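Local coordinates for mbDLG-3 protein (Monosiga brevicollis, PDB 6X1N) that probably binds peptide ligands through this PDZ domain, the third of a Dlg1-type signalling protein that may also associate with protein kinases, at residues L10-P24 / G37-A49. Residues are numbered along the deposited sequence; the frame is centred on the assembly and turned at random.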
ATOM      1  N   LEU A  10       6.731   0.900  -9.335  1.00  8.85           N
ATOM      2  CA  LEU A  10       6.214   2.174  -9.794  1.00  9.98           C
ATOM      3  C   LEU A  10       7.339   3.191  -9.810  1.00  9.57           C
ATOM      4  O   LEU A  10       8.206   3.186  -8.930  1.00 11.32           O
ATOM      5  CB  LEU A  10       5.119   2.691  -8.864  1.00  9.17           C
ATOM      6  CG  LEU A  10       3.888   1.806  -8.663  1.00  9.45           C
ATOM      7  CD1 LEU A  10       2.945   2.485  -7.686  1.00 10.77           C
ATOM      8  CD2 LEU A  10       3.189   1.539  -9.981  1.00 10.44           C
ATOM      9  N   TYR A  11       7.307   4.069 -10.798  0.53 10.40           N
ATOM     10  CA  TYR A  11       8.250   5.167 -10.912  0.53 10.95           C
ATOM     11  C   TYR A  11       7.484   6.472 -10.735  0.53 11.25           C
ATOM     12  O   TYR A  11       6.422   6.657 -11.337  0.53 12.00           O
ATOM     13  CB  TYR A  11       8.950   5.108 -12.270  0.53 12.30           C
ATOM     14  CG  TYR A  11       9.709   6.352 -12.623  0.53 11.49           C
ATOM     15  CD1 TYR A  11      10.734   6.817 -11.817  0.53 11.08           C
ATOM     16  CD2 TYR A  11       9.403   7.062 -13.773  0.53 11.90           C
ATOM     17  CE1 TYR A  11      11.431   7.968 -12.143  0.53 10.84           C
ATOM     18  CE2 TYR A  11      10.095   8.204 -14.112  0.53 10.30           C
ATOM     19  CZ  TYR A  11      11.105   8.652 -13.292  0.53 10.51           C
ATOM     20  OH  TYR A  11      11.798   9.794 -13.623  0.53 13.89           O
ATOM     21  N   LYS A  12       8.020   7.370  -9.902  1.00 11.90           N
ATOM     22  CA  LYS A  12       7.275   8.560  -9.503  1.00 13.04           C
ATOM     23  C   LYS A  12       6.859   9.397 -10.707  1.00 13.95           C
ATOM     24  O   LYS A  12       5.745   9.929 -10.748  1.00 15.04           O
ATOM     25  CB  LYS A  12       8.115   9.373  -8.522  1.00 16.16           C
ATOM     26  CG  LYS A  12       7.472  10.658  -8.065  1.00 18.56           C
ATOM     27  CD  LYS A  12       8.359  11.376  -7.061  1.00 25.42           C
ATOM     28  CE  LYS A  12       7.634  12.559  -6.452  1.00 28.31           C
ATOM     29  NZ  LYS A  12       8.483  13.282  -5.463  1.00 35.32           N
ATOM     30  N   GLY A  13       7.727   9.501 -11.708  1.00 13.91           N
ATOM     31  CA  GLY A  13       7.344  10.157 -12.931  1.00 15.71           C
ATOM     32  C   GLY A  13       6.985  11.629 -12.751  1.00 14.59           C
ATOM     33  O   GLY A  13       7.376  12.294 -11.788  1.00 18.50           O
ATOM     34  N   LYS A  14       6.210  12.122 -13.722  1.00 15.80           N
ATOM     35  CA  LYS A  14       5.798  13.522 -13.767  1.00 19.61           C
ATOM     36  C   LYS A  14       4.626  13.820 -12.844  1.00 18.04           C
ATOM     37  O   LYS A  14       4.525  14.940 -12.329  1.00 19.20           O
ATOM     38  CB  LYS A  14       5.398  13.898 -15.195  1.00 19.53           C
ATOM     39  CG  LYS A  14       6.559  14.168 -16.144  1.00 25.25           C
ATOM     40  CD  LYS A  14       6.053  14.315 -17.575  1.00 28.04           C
ATOM     41  CE  LYS A  14       7.181  14.661 -18.531  1.00 35.72           C
ATOM     42  NZ  LYS A  14       7.689  16.036 -18.282  1.00 41.63           N
ATOM     43  N   ALA A  15       3.725  12.859 -12.649  1.00 16.32           N
ATOM     44  CA  ALA A  15       2.502  13.078 -11.889  1.00 18.84           C
ATOM     45  C   ALA A  15       2.509  12.416 -10.521  1.00 13.97           C
ATOM     46  O   ALA A  15       1.506  12.495  -9.805  1.00 15.16           O
ATOM     47  CB  ALA A  15       1.288  12.601 -12.691  1.00 22.23           C
ATOM     48  N   GLY A  16       3.597  11.775 -10.130  1.00 12.26           N
ATOM     49  CA  GLY A  16       3.641  11.121  -8.842  1.00 11.60           C
ATOM     50  C   GLY A  16       3.212   9.667  -8.892  1.00  9.75           C
ATOM     51  O   GLY A  16       2.794   9.124  -9.921  1.00 10.07           O
ATOM     52  N   PHE A  17       3.304   9.028  -7.728  1.00  9.59           N
ATOM     53  CA  PHE A  17       2.984   7.609  -7.613  1.00  9.56           C
ATOM     54  C   PHE A  17       1.497   7.325  -7.799  1.00  9.66           C
ATOM     55  O   PHE A  17       1.136   6.204  -8.168  1.00  9.23           O
ATOM     56  CB  PHE A  17       3.466   7.074  -6.270  1.00 11.35           C
ATOM     57  CG  PHE A  17       4.969   6.964  -6.166  1.00 10.08           C
ATOM     58  CD1 PHE A  17       5.672   6.104  -7.002  1.00 11.66           C
ATOM     59  CD2 PHE A  17       5.672   7.696  -5.224  1.00 10.72           C
ATOM     60  CE1 PHE A  17       7.048   5.984  -6.904  1.00 11.34           C
ATOM     61  CE2 PHE A  17       7.053   7.576  -5.117  1.00 14.50           C
ATOM     62  CZ  PHE A  17       7.739   6.724  -5.958  1.00 12.94           C
ATOM     63  N   GLY A  18       0.628   8.289  -7.515  1.00  9.49           N
ATOM     64  CA  GLY A  18      -0.767   8.179  -7.904  1.00 10.37           C
ATOM     65  C   GLY A  18      -1.651   7.294  -7.052  1.00  8.66           C
ATOM     66  O   GLY A  18      -2.603   6.705  -7.569  1.00  7.97           O
ATOM     67  N   PHE A  19      -1.378   7.175  -5.756  1.00  8.04           N
ATOM     68  CA  PHE A  19      -2.273   6.403  -4.906  1.00  8.50           C
ATOM     69  C   PHE A  19      -2.219   6.930  -3.488  1.00  7.97           C
ATOM     70  O   PHE A  19      -1.244   7.561  -3.074  1.00 10.68           O
ATOM     71  CB  PHE A  19      -1.971   4.900  -4.944  1.00  8.28           C
ATOM     72  CG  PHE A  19      -0.694   4.500  -4.251  1.00  7.72           C
ATOM     73  CD1 PHE A  19       0.514   4.479  -4.941  1.00  9.42           C
ATOM     74  CD2 PHE A  19      -0.709   4.089  -2.927  1.00  9.21           C
ATOM     75  CE1 PHE A  19       1.687   4.083  -4.305  1.00  9.97           C
ATOM     76  CE2 PHE A  19       0.458   3.691  -2.282  1.00 10.40           C
ATOM     77  CZ  PHE A  19       1.655   3.692  -2.960  1.00  9.77           C
ATOM     78  N   SER A  20      -3.289   6.663  -2.754  1.00  7.17           N
ATOM     79  CA  SER A  20      -3.378   6.952  -1.333  1.00  7.33           C
ATOM     80  C   SER A  20      -3.315   5.645  -0.562  1.00  6.52           C
ATOM     81  O   SER A  20      -3.806   4.614  -1.035  1.00  7.49           O
ATOM     82  CB  SER A  20      -4.729   7.584  -1.001  1.00  7.37           C
ATOM     83  OG  SER A  20      -4.970   8.741  -1.795  1.00 10.44           O
ATOM     84  N   LEU A  21      -2.735   5.678   0.633  1.00  6.74           N
ATOM     85  CA  LEU A  21      -2.731   4.500   1.491  1.00  7.17           C
ATOM     86  C   LEU A  21      -3.342   4.806   2.854  1.00  6.73           C
ATOM     87  O   LEU A  21      -3.504   5.965   3.251  1.00  7.13           O
ATOM     88  CB  LEU A  21      -1.336   3.857   1.612  1.00  8.54           C
ATOM     89  CG  LEU A  21      -0.162   4.685   2.143  1.00  7.83           C
ATOM     90  CD1 LEU A  21      -0.213   4.888   3.659  1.00  9.57           C
ATOM     91  CD2 LEU A  21       1.161   4.033   1.771  1.00 10.87           C
ATOM     92  N   LEU A  22      -3.667   3.739   3.574  1.00  6.60           N
ATOM     93  CA  LEU A  22      -4.177   3.847   4.929  1.00  8.12           C
ATOM     94  C   LEU A  22      -3.491   2.808   5.798  1.00  7.83           C
ATOM     95  O   LEU A  22      -2.881   1.848   5.312  1.00  7.98           O
ATOM     96  CB  LEU A  22      -5.709   3.723   5.021  1.00  9.78           C
ATOM     97  CG  LEU A  22      -6.431   2.406   4.716  1.00  9.82           C
ATOM     98  CD1 LEU A  22      -6.230   1.316   5.788  1.00 10.84           C
ATOM     99  CD2 LEU A  22      -7.916   2.705   4.566  1.00 11.67           C
ATOM    100  N   GLY A  23      -3.598   3.006   7.098  1.00  7.27           N
ATOM    101  CA  GLY A  23      -3.050   2.065   8.035  1.00  8.31           C
ATOM    102  C   GLY A  23      -3.548   2.379   9.424  1.00  8.82           C
ATOM    103  O   GLY A  23      -4.344   3.298   9.627  1.00  9.08           O
ATOM    104  N   PRO A  24      -3.094   1.613  10.411  1.00  8.97           N
ATOM    105  CA  PRO A  24      -3.553   1.822  11.786  1.00 10.36           C
ATOM    106  C   PRO A  24      -2.834   2.995  12.435  1.00  8.61           C
ATOM    107  O   PRO A  24      -1.774   3.436  11.993  1.00  8.89           O
ATOM    108  CB  PRO A  24      -3.177   0.508  12.481  1.00 10.65           C
ATOM    109  CG  PRO A  24      -1.980   0.038  11.750  1.00 11.35           C
ATOM    110  CD  PRO A  24      -2.130   0.507  10.300  1.00  9.44           C
ATOM    111  N   GLY A  37      -2.366  -3.772   9.167  1.00  8.36           N
ATOM    112  CA  GLY A  37      -1.843  -3.818   7.816  1.00  9.33           C
ATOM    113  C   GLY A  37      -2.042  -2.499   7.088  1.00  7.13           C
ATOM    114  O   GLY A  37      -2.868  -1.659   7.455  1.00  8.85           O
ATOM    115  N   ILE A  38      -1.245  -2.313   6.051  1.00  5.98           N
ATOM    116  CA  ILE A  38      -1.285  -1.115   5.218  1.00  6.53           C
ATOM    117  C   ILE A  38      -2.069  -1.441   3.959  1.00  6.47           C
ATOM    118  O   ILE A  38      -1.877  -2.508   3.363  1.00  6.83           O
ATOM    119  CB  ILE A  38       0.148  -0.683   4.860  1.00  6.23           C
ATOM    120  CG1 ILE A  38       0.950  -0.370   6.130  1.00  7.94           C
ATOM    121  CG2 ILE A  38       0.123   0.508   3.897  1.00  8.11           C
ATOM    122  CD1 ILE A  38       0.307   0.686   7.006  1.00  8.26           C
ATOM    123  N   PHE A  39      -2.948  -0.527   3.542  1.00  6.83           N
ATOM    124  CA  PHE A  39      -3.838  -0.749   2.408  1.00  6.14           C
ATOM    125  C   PHE A  39      -3.822   0.419   1.438  1.00  6.66           C
ATOM    126  O   PHE A  39      -3.625   1.568   1.835  1.00  8.26           O
ATOM    127  CB  PHE A  39      -5.265  -0.982   2.898  1.00  6.87           C
ATOM    128  CG  PHE A  39      -5.450  -2.340   3.459  1.00  7.37           C
ATOM    129  CD1 PHE A  39      -4.967  -2.652   4.710  1.00  8.59           C
ATOM    130  CD2 PHE A  39      -6.044  -3.331   2.708  1.00  9.03           C
ATOM    131  CE1 PHE A  39      -5.091  -3.930   5.203  1.00 10.41           C
ATOM    132  CE2 PHE A  39      -6.179  -4.601   3.206  1.00 10.36           C
ATOM    133  CZ  PHE A  39      -5.698  -4.904   4.436  1.00 10.27           C
ATOM    134  N   ILE A  40      -4.041   0.117   0.163  1.00  6.98           N
ATOM    135  CA  ILE A  40      -4.301   1.153  -0.830  1.00  6.91           C
ATOM    136  C   ILE A  40      -5.726   1.638  -0.627  1.00  7.56           C
ATOM    137  O   ILE A  40      -6.673   0.844  -0.696  1.00  8.51           O
ATOM    138  CB  ILE A  40      -4.115   0.606  -2.247  1.00  7.66           C
ATOM    139  CG1 ILE A  40      -2.727  -0.017  -2.419  1.00 11.44           C
ATOM    140  CG2 ILE A  40      -4.426   1.699  -3.267  1.00  8.50           C
ATOM    141  CD1 ILE A  40      -1.633   0.924  -2.658  1.00 15.53           C
ATOM    142  N   SER A  41      -5.887   2.933  -0.367  1.00  7.57           N
ATOM    143  CA  SER A  41      -7.204   3.514  -0.144  1.00  9.15           C
ATOM    144  C   SER A  41      -7.743   4.314  -1.326  1.00  8.81           C
ATOM    145  O   SER A  41      -8.922   4.676  -1.302  1.00 11.09           O
ATOM    146  CB  SER A  41      -7.194   4.395   1.114  1.00 10.58           C
ATOM    147  OG  SER A  41      -6.175   5.376   1.018  1.00  9.87           O
ATOM    148  N   ARG A  42      -6.934   4.600  -2.347  1.00  7.22           N
ATOM    149  CA  ARG A  42      -7.468   5.293  -3.514  1.00  6.59           C
ATOM    150  C   ARG A  42      -6.447   5.202  -4.630  1.00  6.53           C
ATOM    151  O   ARG A  42      -5.247   5.322  -4.386  1.00  7.54           O
ATOM    152  CB  ARG A  42      -7.711   6.776  -3.187  1.00  8.11           C
ATOM    153  CG  ARG A  42      -8.559   7.525  -4.186  1.00 10.06           C
ATOM    154  CD  ARG A  42     -10.020   7.163  -4.088  1.00 13.55           C
ATOM    155  NE  ARG A  42     -10.787   8.075  -4.935  1.00 18.00           N
ATOM    156  CZ  ARG A  42     -11.614   9.021  -4.493  1.00 25.31           C
ATOM    157  NH1 ARG A  42     -11.837   9.171  -3.195  1.00 22.00           N
ATOM    158  NH2 ARG A  42     -12.244   9.801  -5.362  1.00 29.77           N
ATOM    159  N   ILE A  43      -6.932   5.015  -5.854  1.00  6.62           N
ATOM    160  CA  ILE A  43      -6.110   5.152  -7.054  1.00  6.04           C
ATOM    161  C   ILE A  43      -6.435   6.501  -7.675  1.00  7.76           C
ATOM    162  O   ILE A  43      -7.590   6.758  -8.037  1.00  7.59           O
ATOM    163  CB  ILE A  43      -6.383   4.023  -8.056  1.00  6.88           C
ATOM    164  CG1 ILE A  43      -6.180   2.657  -7.398  1.00  7.34           C
ATOM    165  CG2 ILE A  43      -5.490   4.176  -9.271  1.00  8.38           C
ATOM    166  CD1 ILE A  43      -4.777   2.426  -6.830  1.00  8.90           C
ATOM    167  N   LEU A  44      -5.427   7.350  -7.820  1.00  6.52           N
ATOM    168  CA  LEU A  44      -5.684   8.686  -8.341  1.00  6.94           C
ATOM    169  C   LEU A  44      -5.874   8.648  -9.856  1.00  8.54           C
ATOM    170  O   LEU A  44      -5.365   7.745 -10.527  1.00  8.24           O
ATOM    171  CB  LEU A  44      -4.536   9.625  -7.980  1.00  7.30           C
ATOM    172  CG  LEU A  44      -4.217   9.713  -6.482  1.00  8.92           C
ATOM    173  CD1 LEU A  44      -3.295  10.895  -6.180  1.00 11.04           C
ATOM    174  CD2 LEU A  44      -5.463   9.762  -5.619  1.00 11.40           C
ATOM    175  N   PRO A  45      -6.576   9.640 -10.422  1.00  6.72           N
ATOM    176  CA  PRO A  45      -6.859   9.604 -11.868  1.00  7.53           C
ATOM    177  C   PRO A  45      -5.628   9.749 -12.747  1.00  6.86           C
ATOM    178  O   PRO A  45      -5.691   9.392 -13.923  1.00  8.70           O
ATOM    179  CB  PRO A  45      -7.862  10.749 -12.076  1.00  9.01           C
ATOM    180  CG  PRO A  45      -7.689  11.636 -10.890  1.00 10.70           C
ATOM    181  CD  PRO A  45      -7.293  10.734  -9.742  1.00  8.57           C
ATOM    182  N   GLU A  46      -4.520  10.251 -12.223  1.00  7.13           N
ATOM    183  CA  GLU A  46      -3.260  10.279 -12.947  1.00  8.39           C
ATOM    184  C   GLU A  46      -2.177   9.799 -12.006  1.00  8.27           C
ATOM    185  O   GLU A  46      -2.250  10.017 -10.793  1.00  8.53           O
ATOM    186  CB  GLU A  46      -2.874  11.688 -13.390  1.00  9.48           C
ATOM    187  CG  GLU A  46      -3.837  12.319 -14.341  1.00  9.95           C
ATOM    188  CD  GLU A  46      -3.683  11.814 -15.756  1.00 10.74           C
ATOM    189  OE1 GLU A  46      -4.619  12.023 -16.544  1.00 11.03           O
ATOM    190  OE2 GLU A  46      -2.636  11.224 -16.127  1.00 12.65           O
ATOM    191  N   GLY A  47      -1.157   9.172 -12.573  1.00  7.58           N
ATOM    192  CA  GLY A  47      -0.026   8.762 -11.766  1.00  9.06           C
ATOM    193  C   GLY A  47       0.435   7.358 -12.077  1.00  7.21           C
ATOM    194  O   GLY A  47      -0.161   6.659 -12.901  1.00  8.53           O
ATOM    195  N   ALA A  48       1.492   6.920 -11.400  1.00  7.48           N
ATOM    196  CA  ALA A  48       2.095   5.640 -11.746  1.00  8.25           C
ATOM    197  C   ALA A  48       1.135   4.484 -11.503  1.00  7.85           C
ATOM    198  O   ALA A  48       1.097   3.528 -12.286  1.00  7.53           O
ATOM    199  CB  ALA A  48       3.380   5.438 -10.947  1.00 10.03           C
ATOM    200  N   ALA A  49       0.346   4.555 -10.433  1.00  6.91           N
ATOM    201  CA  ALA A  49      -0.498   3.421 -10.069  1.00  7.59           C
ATOM    202  C   ALA A  49      -1.550   3.146 -11.135  1.00  7.84           C
ATOM    203  O   ALA A  49      -1.724   2.001 -11.561  1.00  7.60           O
ATOM    204  CB  ALA A  49      -1.153   3.643  -8.712  1.00  7.99           C
TER
HETATM  205  O   HOH W   1      -1.257  12.440  -9.951  1.00 11.84           O
HETATM  206  O   HOH W   2      -2.624   6.695 -10.294  1.00  7.83           O
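Phe19 holds CG between its backbone N and carbonyl carbon (chi1 71°), and Ile40 turns CG1 beside its own N (chi1 -55°). The two side chains meet at about a right angle, with Phe19 CD2 3.3 Å from Ile40 CD1, a tight apolar contact. Ala49 CB and Ile43 CD1 close on Phe19 CB. Leu22 lies against Phe39 on the face opposite Phe19 and Ile43, its CD1 3.8 Å from Phe39 CB.

Strands 19-22 and 38-43 run antiparallel. Leu22 and Phe39 exchange two backbone hydrogen bonds, and Ser20 N donates to Arg42 O. A classic beta bulge interrupts the register: Ser41 and Arg42 both face Ser20. Ser20 O accepts a hydrogen bond from Ser41 N (2.8 Å), which sits above the carbonyl plane, and a weak one from Arg42 N.

Gly18 CA lies 4.0 Å from Gly47 CA. Gly47 occupies the N-cap position of helix 48-52. Ala48 N donates to Gly16 O in the carbonyl plane, and Ala49 N to Phe17 O (2.9 Å). A water joins Gly18 O and Leu44 O. Leu21 packs on helix 74-82. As in other PDZ domains, this strand and helix probably flank the peptide groove, and the Gly16-Phe19 turn corresponds to the carboxylate-binding loop.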